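Local coordinates for protein alginase (Pseudoalteromonas, PDB 4Q8K) that probably cleaves alginate by beta-elimination, as a lyase of polysaccharide lyase family 18 with a catalytic domain that binds calcium, at residues A[248-252]-A[253-257]; A[278-281]-A[282-285]; A[297-301]-A[302-306]; A[325-328]-A[329-332]. All blocks are in the same frame, centred on the assembly; numbering follows the deposited sequence.

Overall arrangement
All four contacts are local turns of the alginate lyase domain. Contact 1 wraps the calcium ion, and contacts 2 and 4 pack against that loop without binding the ion. Thr278 of contact 2 packs on Asn249, Asp250 and Ile257; the centres of contacts 1 and 2 are about 12 Å apart. Pro328 and Tyr329 of contact 4 touch Ala253, the centres of contacts 1 and 4 being about 13 Å apart, and a probable hydrogen bond joins the Tyr329 hydroxyl to Asn254. Contact 3 stands farther off, about 6 Å from contact 1 at the nearest atoms, but touches contact 2 through Phe301 and Ala300 against Phe285. Contacts 3 and 4 lie about 18 Å apart at their nearest atoms.

Contact 1 of 4, residues A[248-252]-A[253-257]; sequences FNDSV and ANNGI. With CA (calcium ion), chain B.
The flat groups here are the carboxylate of Asp250 and the amide of Asn255, turned 44° against each other and joined at their edges. Asn255 ND2 lies 3.3 Å from Asp250 OD1; this long but nearly straight hydrogen bond runs in the amide plane and uses the syn lone pair of the acceptor. Over one face of the carboxylate sits the CG2 methyl of Ile257, 3.4 Å from Asp250 OD1, while Val252 N comes from the other side to give Asp250 OD2 a 2.9 Å hydrogen bond, an Asx turn. The amide repeats the trick: Ile257 N, above the carbonyl plane, donates to Asn255 OD1 at 3.0 Å, a second Asx turn.

Both oxygens also hold the calcium ion, Asp250 OD2 at 2.5 Å and Asn255 OD1 at 2.4 Å. Asp250 reaches it with CG anti to its backbone nitrogen (chi1 -175°), which brings the carboxylate across to the later part of the loop. The carbonyls Val252 O and Ile257 O, a water and Asp242 OD1 complete six ligands. Asp250 OD2 and Asn255 OD1 are thus each held by a backbone N-H as well as by the metal, and the ND2 bond ties the two groups together. A type II turn from Val252 to Asn255 closes the path round the ion, making this a loop-built calcium site between strands 234-241 and 257-265.

Contact 2 of 4, residues A[278-281]-A[282-285]; sequences TMTS and GETF
A type II beta turn from Thr280 to Glu283 carries the chain out of strand 271-280 and into strand 284-292, two strands that belong to different sheets. Its backbone bond runs from Glu283 N to Thr280 O at 3.0 Å, and Gly282 takes the third position with a phi of 103°, where a beta carbon would collide with the carbonyl oxygen of Ser281.

The Glu283 side chain folds back across the turn. Extended beyond CG, it brings its carboxylate beside Thr280 and accepts from Thr280 N at OE2, 2.8 Å away and nearly straight, with the donor well above the carboxylate plane. A water also donates to Glu283 OE2, at 2.7 Å, and bridges it to Thr278 O, so that one oxygen is gripped twice.

On the buried side, Met279 bends at chi3 (-52°), which swings its methyl back under the turn: CE comes within 3.1 Å of Glu283 O, a tight approach, and lies at the edge of the Phe285 ring, in its plane. The sulfur meets the same ring obliquely, SD standing 3.6 Å from Phe285 CE1, with the two side chains crossing at about a right angle. An alanine at Met279 would be likely to open a gap beside Phe285 and deprive the ring of its sulfur neighbour. Met279 also packs on Val214, Phe258 and Val260, from both sheets; the whole is a Met-aromatic contact beneath a type II turn, at a sheet-to-sheet crossing of the beta-sandwich expected of this concanavalin-like lyase fold.

Contact 3 of 4, residues A[297-301]-A[302-306]; sequences EVTAF and GNSFG
Thr299 OG1 and Ser304 OG meet at 2.7 Å, the shortest polar bond between the strands of this hairpin; either hydroxyl could be the donor. The two residues form a non-hydrogen-bonded antiparallel pair with side chains on the same face. Both hydroxyls stand anti to their own carbonyl carbons (chi1 -59° for Thr299, -54° for Ser304), and from opposing strands this points them at one another. The threonine methyl CG2 comes alongside at 3.3 Å from Ser304 OG. With a valine in place of Thr299, the Ser304 hydroxyl would probably lose its mate across the strands.

Backbone bonds bracket this pair. Val298 N reaches Phe305 O at 2.8 Å, Phe305 N returns to Val298 O, and nearer the turn Ala300 and Asn303 exchange a reciprocal pair. Asn303 O accepts from Ala300 N at 3.0 Å and is also approached by Thr299 CA at 3.2 Å in a CA-H...O contact. At the far end Glu297 faces Gly306 with their CA atoms 3.8 Å apart, so close that a beta carbon on the glycine would clash. Phe301 and Gly302, both at positive phi, make the corner of a type I' turn, the tight two-residue link of a beta hairpin.

Strand 303-308 is the outermost of its sheet within the chain, with strand 295-300 between it and strand 284-292. Val298 and Phe305 face inward onto strands 257-265 and 271-280 of the other sheet, Phe305 stacking on Phe274, while Phe301 stacks on Phe285.

Contact 4 of 4, residues A[325-328]-A[329-332]; sequences SQDP and YTLD
Tyr329 comes first, its backbone N donating to Asp327 OD1 at 2.9 Å, nearly along the C-O axis of the acceptor. The same oxygen lies near the plane of the tyrosine ring, at its edge, and the ring also brushes Pro328 CG obliquely. Its hydroxyl probably hydrogen-bonds Asn254 of the calcium loop.

Thr330 N adds a second, longer bond to Asp327 OD1, at 3.3 Å from above the carboxylate plane. One carboxylate oxygen thus holds two successive amides; it gets there because Asp327 CG is anti to the backbone nitrogen (chi1 -167°), which folds the carboxylate over the bend. Thr330 OG1 sits between its own backbone nitrogen and carbonyl carbon (chi1 66°), facing Asp327 CB at 3.3 Å and accepting from Asp332 N at 3.2 Å.

Leu331 follows in the left-handed backbone region, with positive phi. Its N donates to Asp327 O at 2.8 Å, though the bond is bent and the donor stands above the carbonyl plane. The side chain's CD2 spreads beside the Asp327 and Pro328 carbonyls.

At Asp332 the chain has turned back on itself: Asp332 O accepts from Asp327 N at 2.9 Å, almost straight, and Gln326 CA touches the same oxygen in a CA-H...O contact. Asp327 therefore uses its N, its O and its carboxylate to close the bend. This is an Asx motif at Asp327 overlapped by an ST turn at Thr330, in the loop that leads from strand 321-324 towards helix 340-349 and packs against the calcium site.

Contact 1 of 4, residues A[248-252]-A[253-257]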
ATOM      1  N   PHE A 248      14.750   1.463 -10.379  1.00 28.07           N
ATOM      2  CA  PHE A 248      14.806   1.929  -8.995  1.00 25.86           C
ATOM      3  C   PHE A 248      16.246   1.935  -8.478  1.00 28.94           C
ATOM      4  O   PHE A 248      17.165   1.550  -9.202  1.00 29.55           O
ATOM      5  CB  PHE A 248      13.896   1.069  -8.101  1.00 26.29           C
ATOM      6  CG  PHE A 248      12.501   0.877  -8.658  1.00 22.85           C
ATOM      7  CD1 PHE A 248      11.702   1.972  -8.942  1.00 23.51           C
ATOM      8  CD2 PHE A 248      11.996  -0.391  -8.907  1.00 24.59           C
ATOM      9  CE1 PHE A 248      10.432   1.810  -9.457  1.00 20.66           C
ATOM     10  CE2 PHE A 248      10.720  -0.556  -9.428  1.00 22.42           C
ATOM     11  CZ  PHE A 248       9.930   0.550  -9.695  1.00 22.54           C
ATOM     12  N   ASN A 249      16.439   2.392  -7.244  1.00 26.58           N
ATOM     13  CA  ASN A 249      17.783   2.524  -6.674  1.00 30.69           C
ATOM     14  C   ASN A 249      18.524   1.197  -6.527  1.00 32.90           C
ATOM     15  O   ASN A 249      19.745   1.148  -6.711  1.00 33.05           O
ATOM     16  CB  ASN A 249      17.746   3.210  -5.306  1.00 28.96           C
ATOM     17  CG  ASN A 249      17.300   4.657  -5.375  1.00 24.38           C
ATOM     18  OD1 ASN A 249      16.946   5.171  -6.436  1.00 27.94           O
ATOM     19  ND2 ASN A 249      17.298   5.316  -4.227  1.00 25.69           N
ATOM     20  N   ASP A 250      17.796   0.141  -6.157  1.00 25.11           N
ATOM     21  CA  ASP A 250      18.387  -1.183  -6.014  1.00 26.05           C
ATOM     22  C   ASP A 250      18.018  -2.038  -7.224  1.00 29.63           C
ATOM     23  O   ASP A 250      18.875  -2.350  -8.053  1.00 31.90           O
ATOM     24  CB  ASP A 250      17.925  -1.841  -4.709  1.00 29.28           C
ATOM     25  CG  ASP A 250      18.606  -3.171  -4.446  1.00 30.25           C
ATOM     26  OD1 ASP A 250      19.707  -3.178  -3.853  1.00 32.09           O
ATOM     27  OD2 ASP A 250      18.032  -4.210  -4.817  1.00 27.69           O
ATOM     28  N   SER A 251      16.736  -2.381  -7.336  1.00 27.40           N
ATOM     29  CA  SER A 251      16.219  -3.145  -8.470  1.00 28.26           C
ATOM     30  C   SER A 251      16.893  -4.509  -8.595  1.00 29.51           C
ATOM     31  O   SER A 251      16.959  -5.076  -9.682  1.00 31.66           O
ATOM     32  CB  SER A 251      16.367  -2.359  -9.779  1.00 29.35           C
ATOM     33  OG  SER A 251      15.437  -1.287  -9.854  1.00 25.78           O
ATOM     34  N   VAL A 252      17.389  -5.031  -7.478  1.00 26.09           N
ATOM     35  CA  VAL A 252      17.981  -6.359  -7.475  1.00 28.64           C
ATOM     36  C   VAL A 252      17.083  -7.333  -6.721  1.00 26.13           C
ATOM     37  O   VAL A 252      16.852  -7.178  -5.534  1.00 27.39           O
ATOM     38  CB  VAL A 252      19.382  -6.354  -6.835  1.00 30.28           C
ATOM     39  CG1 VAL A 252      19.907  -7.770  -6.716  1.00 31.51           C
ATOM     40  CG2 VAL A 252      20.342  -5.483  -7.653  1.00 32.13           C
ATOM     41  N   ALA A 253      16.591  -8.350  -7.412  1.00 28.23           N
ATOM     42  CA  ALA A 253      15.652  -9.288  -6.802  1.00 25.68           C
ATOM     43  C   ALA A 253      16.227 -10.032  -5.606  1.00 28.00           C
ATOM     44  O   ALA A 253      17.365 -10.502  -5.640  1.00 28.33           O
ATOM     45  CB  ALA A 253      15.142 -10.284  -7.844  1.00 28.26           C
ATOM     46  N   ASN A 254      15.433 -10.130  -4.545  1.00 27.60           N
ATOM     47  CA  ASN A 254      15.684 -11.099  -3.486  1.00 30.01           C
ATOM     48  C   ASN A 254      16.999 -10.905  -2.718  1.00 31.09           C
ATOM     49  O   ASN A 254      17.599 -11.886  -2.273  1.00 29.76           O
ATOM     50  CB  ASN A 254      15.635 -12.517  -4.081  1.00 29.44           C
ATOM     51  CG  ASN A 254      15.372 -13.589  -3.038  1.00 29.97           C
ATOM     52  OD1 ASN A 254      14.655 -13.366  -2.063  1.00 28.39           O
ATOM     53  ND2 ASN A 254      15.958 -14.776  -3.242  1.00 29.13           N
ATOM     54  N   ASN A 255      17.440  -9.657  -2.548  1.00 26.66           N
ATOM     55  CA  ASN A 255      18.679  -9.394  -1.811  1.00 30.05           C
ATOM     56  C   ASN A 255      18.474  -8.698  -0.466  1.00 29.25           C
ATOM     57  O   ASN A 255      19.439  -8.309   0.192  1.00 30.05           O
ATOM     58  CB  ASN A 255      19.683  -8.616  -2.663  1.00 30.84           C
ATOM     59  CG  ASN A 255      19.320  -7.158  -2.801  1.00 29.43           C
ATOM     60  OD1 ASN A 255      18.182  -6.786  -2.561  1.00 29.02           O
ATOM     61  ND2 ASN A 255      20.286  -6.325  -3.179  1.00 31.05           N
ATOM     62  N   GLY A 256      17.217  -8.547  -0.054  1.00 24.47           N
ATOM     63  CA  GLY A 256      16.919  -7.999   1.256  1.00 24.71           C
ATOM     64  C   GLY A 256      16.873  -6.481   1.270  1.00 24.67           C
ATOM     65  O   GLY A 256      16.504  -5.875   2.273  1.00 28.96           O
ATOM     66  N   ILE A 257      17.265  -5.865   0.161  1.00 26.61           N
ATOM     67  CA  ILE A 257      17.186  -4.414   0.041  1.00 24.81           C
ATOM     68  C   ILE A 257      15.907  -4.062  -0.701  1.00 22.62           C
ATOM     69  O   ILE A 257      15.788  -4.300  -1.896  1.00 22.08           O
ATOM     70  CB  ILE A 257      18.399  -3.827  -0.704  1.00 25.14           C
ATOM     71  CG1 ILE A 257      19.691  -4.176   0.042  1.00 30.42           C
ATOM     72  CG2 ILE A 257      18.254  -2.313  -0.857  1.00 25.98           C
ATOM     73  CD1 ILE A 257      20.952  -3.640  -0.638  1.00 29.13           C
TER
HETATM   74 CA    CA B 501      16.376  -5.687  -3.745  1.00 24.73          CA
HETATM   75  O   HOH W   1      14.754  -4.685  -5.369  1.00 24.10           O

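Contact 2 of 4, residues A[278-281]-A[282-285]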
ATOM      1  N   THR A 278      15.480   3.214  -0.439  1.00 22.09           N
ATOM      2  CA  THR A 278      15.656   1.791  -0.170  1.00 24.25           C
ATOM      3  C   THR A 278      15.747   1.567   1.334  1.00 24.70           C
ATOM      4  O   THR A 278      16.070   2.481   2.088  1.00 21.79           O
ATOM      5  CB  THR A 278      16.944   1.232  -0.816  1.00 24.54           C
ATOM      6  OG1 THR A 278      18.079   1.956  -0.321  1.00 27.87           O
ATOM      7  CG2 THR A 278      16.890   1.338  -2.332  1.00 22.06           C
ATOM      8  N   MET A 279      15.456   0.341   1.767  1.00 23.54           N
ATOM      9  CA  MET A 279      15.523  -0.004   3.178  1.00 25.05           C
ATOM     10  C   MET A 279      15.795  -1.488   3.331  1.00 24.58           C
ATOM     11  O   MET A 279      15.533  -2.266   2.419  1.00 25.76           O
ATOM     12  CB  MET A 279      14.200   0.322   3.882  1.00 25.44           C
ATOM     13  CG  MET A 279      13.002  -0.473   3.357  1.00 26.38           C
ATOM     14  SD  MET A 279      11.425   0.099   4.043  1.00 24.57           S
ATOM     15  CE  MET A 279      11.798   0.057   5.803  1.00 23.47           C
ATOM     16  N   THR A 280      16.317  -1.862   4.493  1.00 25.12           N
ATOM     17  CA  THR A 280      16.415  -3.263   4.851  1.00 24.97           C
ATOM     18  C   THR A 280      15.355  -3.596   5.903  1.00 26.94           C
ATOM     19  O   THR A 280      14.821  -2.714   6.585  1.00 24.53           O
ATOM     20  CB  THR A 280      17.844  -3.656   5.325  1.00 28.17           C
ATOM     21  OG1 THR A 280      18.209  -2.887   6.481  1.00 29.40           O
ATOM     22  CG2 THR A 280      18.856  -3.413   4.209  1.00 30.20           C
ATOM     23  N   SER A 281      15.031  -4.873   6.006  1.00 23.59           N
ATOM     24  CA  SER A 281      14.021  -5.325   6.952  1.00 23.21           C
ATOM     25  C   SER A 281      14.335  -4.852   8.371  1.00 25.75           C
ATOM     26  O   SER A 281      15.453  -5.032   8.868  1.00 26.89           O
ATOM     27  CB  SER A 281      13.928  -6.849   6.918  1.00 25.33           C
ATOM     28  OG  SER A 281      12.874  -7.299   7.741  1.00 24.53           O
ATOM     29  N   GLY A 282      13.351  -4.233   9.019  1.00 23.62           N
ATOM     30  CA  GLY A 282      13.547  -3.724  10.364  1.00 25.59           C
ATOM     31  C   GLY A 282      13.752  -2.217  10.404  1.00 26.59           C
ATOM     32  O   GLY A 282      13.692  -1.601  11.463  1.00 27.85           O
ATOM     33  N   GLU A 283      14.010  -1.619   9.251  1.00 25.98           N
ATOM     34  CA  GLU A 283      14.218  -0.177   9.195  1.00 25.17           C
ATOM     35  C   GLU A 283      12.894   0.577   9.132  1.00 26.33           C
ATOM     36  O   GLU A 283      11.843  -0.025   8.907  1.00 22.20           O
ATOM     37  CB  GLU A 283      15.137   0.191   8.032  1.00 27.84           C
ATOM     38  CG  GLU A 283      16.586  -0.201   8.285  1.00 29.18           C
ATOM     39  CD  GLU A 283      17.534   0.325   7.226  1.00 32.08           C
ATOM     40  OE1 GLU A 283      18.669   0.705   7.588  1.00 38.17           O
ATOM     41  OE2 GLU A 283      17.152   0.358   6.037  1.00 28.16           O
ATOM     42  N   THR A 284      12.953   1.893   9.334  1.00 26.34           N
ATOM     43  CA  THR A 284      11.754   2.716   9.419  1.00 23.50           C
ATOM     44  C   THR A 284      11.929   3.959   8.560  1.00 23.52           C
ATOM     45  O   THR A 284      13.035   4.487   8.455  1.00 23.56           O
ATOM     46  CB  THR A 284      11.486   3.149  10.879  1.00 26.64           C
ATOM     47  OG1 THR A 284      11.320   1.988  11.710  1.00 29.90           O
ATOM     48  CG2 THR A 284      10.239   4.026  10.977  1.00 26.40           C
ATOM     49  N   PHE A 285      10.848   4.406   7.923  1.00 21.08           N
ATOM     50  CA  PHE A 285      10.890   5.648   7.150  1.00 22.56           C
ATOM     51  C   PHE A 285       9.605   6.436   7.351  1.00 22.29           C
ATOM     52  O   PHE A 285       8.643   5.930   7.933  1.00 25.52           O
ATOM     53  CB  PHE A 285      11.132   5.365   5.665  1.00 22.20           C
ATOM     54  CG  PHE A 285       9.994   4.636   4.974  1.00 20.42           C
ATOM     55  CD1 PHE A 285       9.899   3.259   5.010  1.00 22.82           C
ATOM     56  CD2 PHE A 285       9.044   5.342   4.245  1.00 19.78           C
ATOM     57  CE1 PHE A 285       8.860   2.602   4.358  1.00 20.47           C
ATOM     58  CE2 PHE A 285       8.017   4.699   3.594  1.00 20.89           C
ATOM     59  CZ  PHE A 285       7.919   3.325   3.642  1.00 18.38           C
TER
HETATM   60  O   HOH W   2      16.401   2.813   5.058  1.00 30.43           O

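Contact 3 of 4, residues A[297-301]-A[302-306]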
ATOM      1  N   GLU A 297       0.877  13.784  -4.496  1.00 18.38           N
ATOM      2  CA  GLU A 297       2.280  13.843  -4.139  1.00 21.86           C
ATOM      3  C   GLU A 297       2.627  12.843  -3.041  1.00 24.20           C
ATOM      4  O   GLU A 297       1.904  12.730  -2.049  1.00 24.75           O
ATOM      5  CB  GLU A 297       2.611  15.251  -3.663  1.00 25.69           C
ATOM      6  CG  GLU A 297       3.962  15.392  -3.022  1.00 28.23           C
ATOM      7  CD  GLU A 297       4.154  16.781  -2.479  1.00 33.83           C
ATOM      8  OE1 GLU A 297       4.995  17.515  -3.029  1.00 38.78           O
ATOM      9  OE2 GLU A 297       3.445  17.148  -1.523  1.00 35.94           O
ATOM     10  N   VAL A 298       3.740  12.132  -3.223  1.00 18.84           N
ATOM     11  CA  VAL A 298       4.242  11.198  -2.223  1.00 18.65           C
ATOM     12  C   VAL A 298       5.646  11.596  -1.806  1.00 19.78           C
ATOM     13  O   VAL A 298       6.483  11.901  -2.660  1.00 18.34           O
ATOM     14  CB  VAL A 298       4.267   9.754  -2.762  1.00 18.64           C
ATOM     15  CG1 VAL A 298       4.752   8.778  -1.677  1.00 17.20           C
ATOM     16  CG2 VAL A 298       2.888   9.366  -3.253  1.00 19.61           C
ATOM     17  N   THR A 299       5.894  11.598  -0.497  1.00 17.35           N
ATOM     18  CA  THR A 299       7.206  11.920   0.038  1.00 18.73           C
ATOM     19  C   THR A 299       7.681  10.824   0.993  1.00 19.24           C
ATOM     20  O   THR A 299       6.942  10.402   1.886  1.00 20.04           O
ATOM     21  CB  THR A 299       7.194  13.262   0.799  1.00 20.57           C
ATOM     22  OG1 THR A 299       6.769  14.308  -0.079  1.00 21.50           O
ATOM     23  CG2 THR A 299       8.563  13.585   1.365  1.00 18.97           C
ATOM     24  N   ALA A 300       8.908  10.362   0.789  1.00 18.37           N
ATOM     25  CA  ALA A 300       9.535   9.412   1.694  1.00 19.72           C
ATOM     26  C   ALA A 300      11.047   9.495   1.537  1.00 18.31           C
ATOM     27  O   ALA A 300      11.543   9.761   0.439  1.00 18.00           O
ATOM     28  CB  ALA A 300       9.029   7.988   1.434  1.00 19.59           C
ATOM     29  N   PHE A 301      11.771   9.298   2.637  1.00 19.29           N
ATOM     30  CA  PHE A 301      13.235   9.418   2.651  1.00 21.45           C
ATOM     31  C   PHE A 301      13.686  10.804   2.194  1.00 20.86           C
ATOM     32  O   PHE A 301      14.770  10.946   1.627  1.00 22.15           O
ATOM     33  CB  PHE A 301      13.896   8.371   1.750  1.00 18.08           C
ATOM     34  CG  PHE A 301      13.514   6.954   2.082  1.00 20.22           C
ATOM     35  CD1 PHE A 301      14.245   6.221   3.003  1.00 21.99           C
ATOM     36  CD2 PHE A 301      12.424   6.356   1.463  1.00 18.83           C
ATOM     37  CE1 PHE A 301      13.895   4.904   3.304  1.00 22.71           C
ATOM     38  CE2 PHE A 301      12.063   5.047   1.769  1.00 20.47           C
ATOM     39  CZ  PHE A 301      12.803   4.325   2.685  1.00 22.15           C
ATOM     40  N   GLY A 302      12.851  11.812   2.426  1.00 21.17           N
ATOM     41  CA  GLY A 302      13.165  13.178   2.019  1.00 21.33           C
ATOM     42  C   GLY A 302      12.987  13.470   0.536  1.00 20.06           C
ATOM     43  O   GLY A 302      13.226  14.597   0.086  1.00 20.47           O
ATOM     44  N   ASN A 303      12.573  12.453  -0.221  1.00 19.21           N
ATOM     45  CA  ASN A 303      12.349  12.574  -1.653  1.00 19.32           C
ATOM     46  C   ASN A 303      10.873  12.700  -1.970  1.00 19.97           C
ATOM     47  O   ASN A 303      10.051  11.960  -1.426  1.00 18.70           O
ATOM     48  CB  ASN A 303      12.917  11.355  -2.396  1.00 18.77           C
ATOM     49  CG  ASN A 303      14.434  11.318  -2.386  1.00 23.47           C
ATOM     50  OD1 ASN A 303      15.044  10.266  -2.155  1.00 26.84           O
ATOM     51  ND2 ASN A 303      15.052  12.459  -2.643  1.00 20.35           N
ATOM     52  N   SER A 304      10.530  13.638  -2.848  1.00 16.97           N
ATOM     53  CA  SER A 304       9.137  13.847  -3.228  1.00 17.77           C
ATOM     54  C   SER A 304       8.924  13.729  -4.724  1.00 18.28           C
ATOM     55  O   SER A 304       9.781  14.115  -5.522  1.00 19.71           O
ATOM     56  CB  SER A 304       8.634  15.218  -2.771  1.00 20.69           C
ATOM     57  OG  SER A 304       8.835  15.422  -1.388  1.00 21.58           O
ATOM     58  N   PHE A 305       7.765  13.195  -5.088  1.00 18.98           N
ATOM     59  CA  PHE A 305       7.313  13.154  -6.465  1.00 20.49           C
ATOM     60  C   PHE A 305       5.797  13.298  -6.468  1.00 20.76           C
ATOM     61  O   PHE A 305       5.118  12.724  -5.613  1.00 22.16           O
ATOM     62  CB  PHE A 305       7.732  11.829  -7.123  1.00 21.54           C
ATOM     63  CG  PHE A 305       7.245  11.670  -8.540  1.00 26.28           C
ATOM     64  CD1 PHE A 305       7.752  12.464  -9.553  1.00 29.31           C
ATOM     65  CD2 PHE A 305       6.281  10.724  -8.858  1.00 25.36           C
ATOM     66  CE1 PHE A 305       7.304  12.325 -10.855  1.00 28.74           C
ATOM     67  CE2 PHE A 305       5.827  10.579 -10.164  1.00 24.88           C
ATOM     68  CZ  PHE A 305       6.344  11.368 -11.163  1.00 28.77           C
ATOM     69  N   GLY A 306       5.276  14.054  -7.429  1.00 18.96           N
ATOM     70  CA  GLY A 306       3.844  14.230  -7.582  1.00 18.60           C
ATOM     71  C   GLY A 306       3.451  14.737  -8.956  1.00 18.10           C
ATOM     72  O   GLY A 306       4.216  15.474  -9.583  1.00 21.16           O
TER

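Contact 4 of 4, residues A[325-328]-A[329-332]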
ATOM      1  N   SER A 325       1.415 -11.487  -4.647  1.00 22.67           N
ATOM      2  CA  SER A 325       1.851 -12.848  -4.961  1.00 24.56           C
ATOM      3  C   SER A 325       2.566 -12.836  -6.307  1.00 22.98           C
ATOM      4  O   SER A 325       1.941 -12.991  -7.350  1.00 26.68           O
ATOM      5  CB  SER A 325       0.662 -13.810  -4.988  1.00 24.09           C
ATOM      6  OG  SER A 325       1.100 -15.150  -5.162  1.00 24.95           O
ATOM      7  N   GLN A 326       3.880 -12.626  -6.268  1.00 25.43           N
ATOM      8  CA  GLN A 326       4.670 -12.416  -7.481  1.00 25.65           C
ATOM      9  C   GLN A 326       6.104 -12.901  -7.273  1.00 26.72           C
ATOM     10  O   GLN A 326       6.699 -12.699  -6.207  1.00 24.48           O
ATOM     11  CB  GLN A 326       4.649 -10.924  -7.870  1.00 24.91           C
ATOM     12  CG  GLN A 326       5.182 -10.608  -9.262  1.00 27.56           C
ATOM     13  CD  GLN A 326       5.197  -9.108  -9.540  1.00 27.24           C
ATOM     14  OE1 GLN A 326       4.970  -8.670 -10.665  1.00 34.65           O
ATOM     15  NE2 GLN A 326       5.456  -8.324  -8.510  1.00 24.04           N
ATOM     16  N   ASP A 327       6.651 -13.568  -8.284  1.00 25.48           N
ATOM     17  CA  ASP A 327       8.041 -14.001  -8.246  1.00 27.06           C
ATOM     18  C   ASP A 327       8.908 -12.750  -8.381  1.00 25.21           C
ATOM     19  O   ASP A 327       8.691 -11.960  -9.288  1.00 26.86           O
ATOM     20  CB  ASP A 327       8.317 -14.942  -9.415  1.00 30.57           C
ATOM     21  CG  ASP A 327       9.636 -15.674  -9.277  1.00 35.39           C
ATOM     22  OD1 ASP A 327      10.699 -15.009  -9.293  1.00 31.39           O
ATOM     23  OD2 ASP A 327       9.606 -16.924  -9.148  1.00 39.54           O
ATOM     24  N   PRO A 328       9.879 -12.559  -7.474  1.00 28.12           N
ATOM     25  CA  PRO A 328      10.689 -11.333  -7.534  1.00 26.26           C
ATOM     26  C   PRO A 328      11.711 -11.333  -8.675  1.00 29.48           C
ATOM     27  O   PRO A 328      12.138 -10.259  -9.100  1.00 30.60           O
ATOM     28  CB  PRO A 328      11.399 -11.318  -6.177  1.00 27.65           C
ATOM     29  CG  PRO A 328      11.487 -12.770  -5.798  1.00 30.25           C
ATOM     30  CD  PRO A 328      10.199 -13.373  -6.293  1.00 27.60           C
ATOM     31  N   TYR A 329      12.078 -12.516  -9.171  1.00 29.47           N
ATOM     32  CA  TYR A 329      13.020 -12.637 -10.281  1.00 30.50           C
ATOM     33  C   TYR A 329      12.370 -12.423 -11.640  1.00 31.31           C
ATOM     34  O   TYR A 329      12.897 -11.694 -12.478  1.00 35.22           O
ATOM     35  CB  TYR A 329      13.700 -14.014 -10.273  1.00 29.07           C
ATOM     36  CG  TYR A 329      14.626 -14.210  -9.100  1.00 28.41           C
ATOM     37  CD1 TYR A 329      15.911 -13.695  -9.123  1.00 31.90           C
ATOM     38  CD2 TYR A 329      14.212 -14.898  -7.968  1.00 28.77           C
ATOM     39  CE1 TYR A 329      16.765 -13.864  -8.049  1.00 31.56           C
ATOM     40  CE2 TYR A 329      15.063 -15.070  -6.887  1.00 29.24           C
ATOM     41  CZ  TYR A 329      16.339 -14.550  -6.938  1.00 27.88           C
ATOM     42  OH  TYR A 329      17.201 -14.705  -5.874  1.00 33.23           O
ATOM     43  N   THR A 330      11.228 -13.067 -11.854  1.00 28.14           N
ATOM     44  CA  THR A 330      10.581 -13.086 -13.164  1.00 29.70           C
ATOM     45  C   THR A 330       9.403 -12.121 -13.252  1.00 27.32           C
ATOM     46  O   THR A 330       8.892 -11.846 -14.337  1.00 29.04           O
ATOM     47  CB  THR A 330      10.052 -14.488 -13.496  1.00 34.04           C
ATOM     48  OG1 THR A 330       8.994 -14.822 -12.594  1.00 29.38           O
ATOM     49  CG2 THR A 330      11.164 -15.521 -13.379  1.00 33.96           C
ATOM     50  N   LEU A 331       8.928 -11.670 -12.110  1.00 29.50           N
ATOM     51  CA  LEU A 331       7.754 -10.822 -12.048  1.00 27.99           C
ATOM     52  C   LEU A 331       6.485 -11.507 -12.474  1.00 28.62           C
ATOM     53  O   LEU A 331       5.500 -10.861 -12.681  1.00 32.19           O
ATOM     54  CB  LEU A 331       7.942  -9.581 -12.914  1.00 29.31           C
ATOM     55  CG  LEU A 331       9.130  -8.710 -12.559  1.00 27.51           C
ATOM     56  CD1 LEU A 331       9.189  -7.479 -13.443  1.00 37.00           C
ATOM     57  CD2 LEU A 331       9.115  -8.320 -11.111  1.00 29.78           C
ATOM     58  N   ASP A 332       6.525 -12.817 -12.621  1.00 32.07           N
ATOM     59  CA  ASP A 332       5.313 -13.544 -12.908  1.00 34.66           C
ATOM     60  C   ASP A 332       4.423 -13.599 -11.688  1.00 30.51           C
ATOM     61  O   ASP A 332       4.877 -13.752 -10.599  1.00 31.65           O
ATOM     62  CB  ASP A 332       5.615 -14.945 -13.359  1.00 38.09           C
ATOM     63  CG  ASP A 332       5.857 -15.034 -14.821  1.00 42.25           C
ATOM     64  OD1 ASP A 332       5.621 -14.064 -15.582  1.00 51.46           O
ATOM     65  OD2 ASP A 332       6.297 -16.094 -15.213  1.00 45.97           O
TER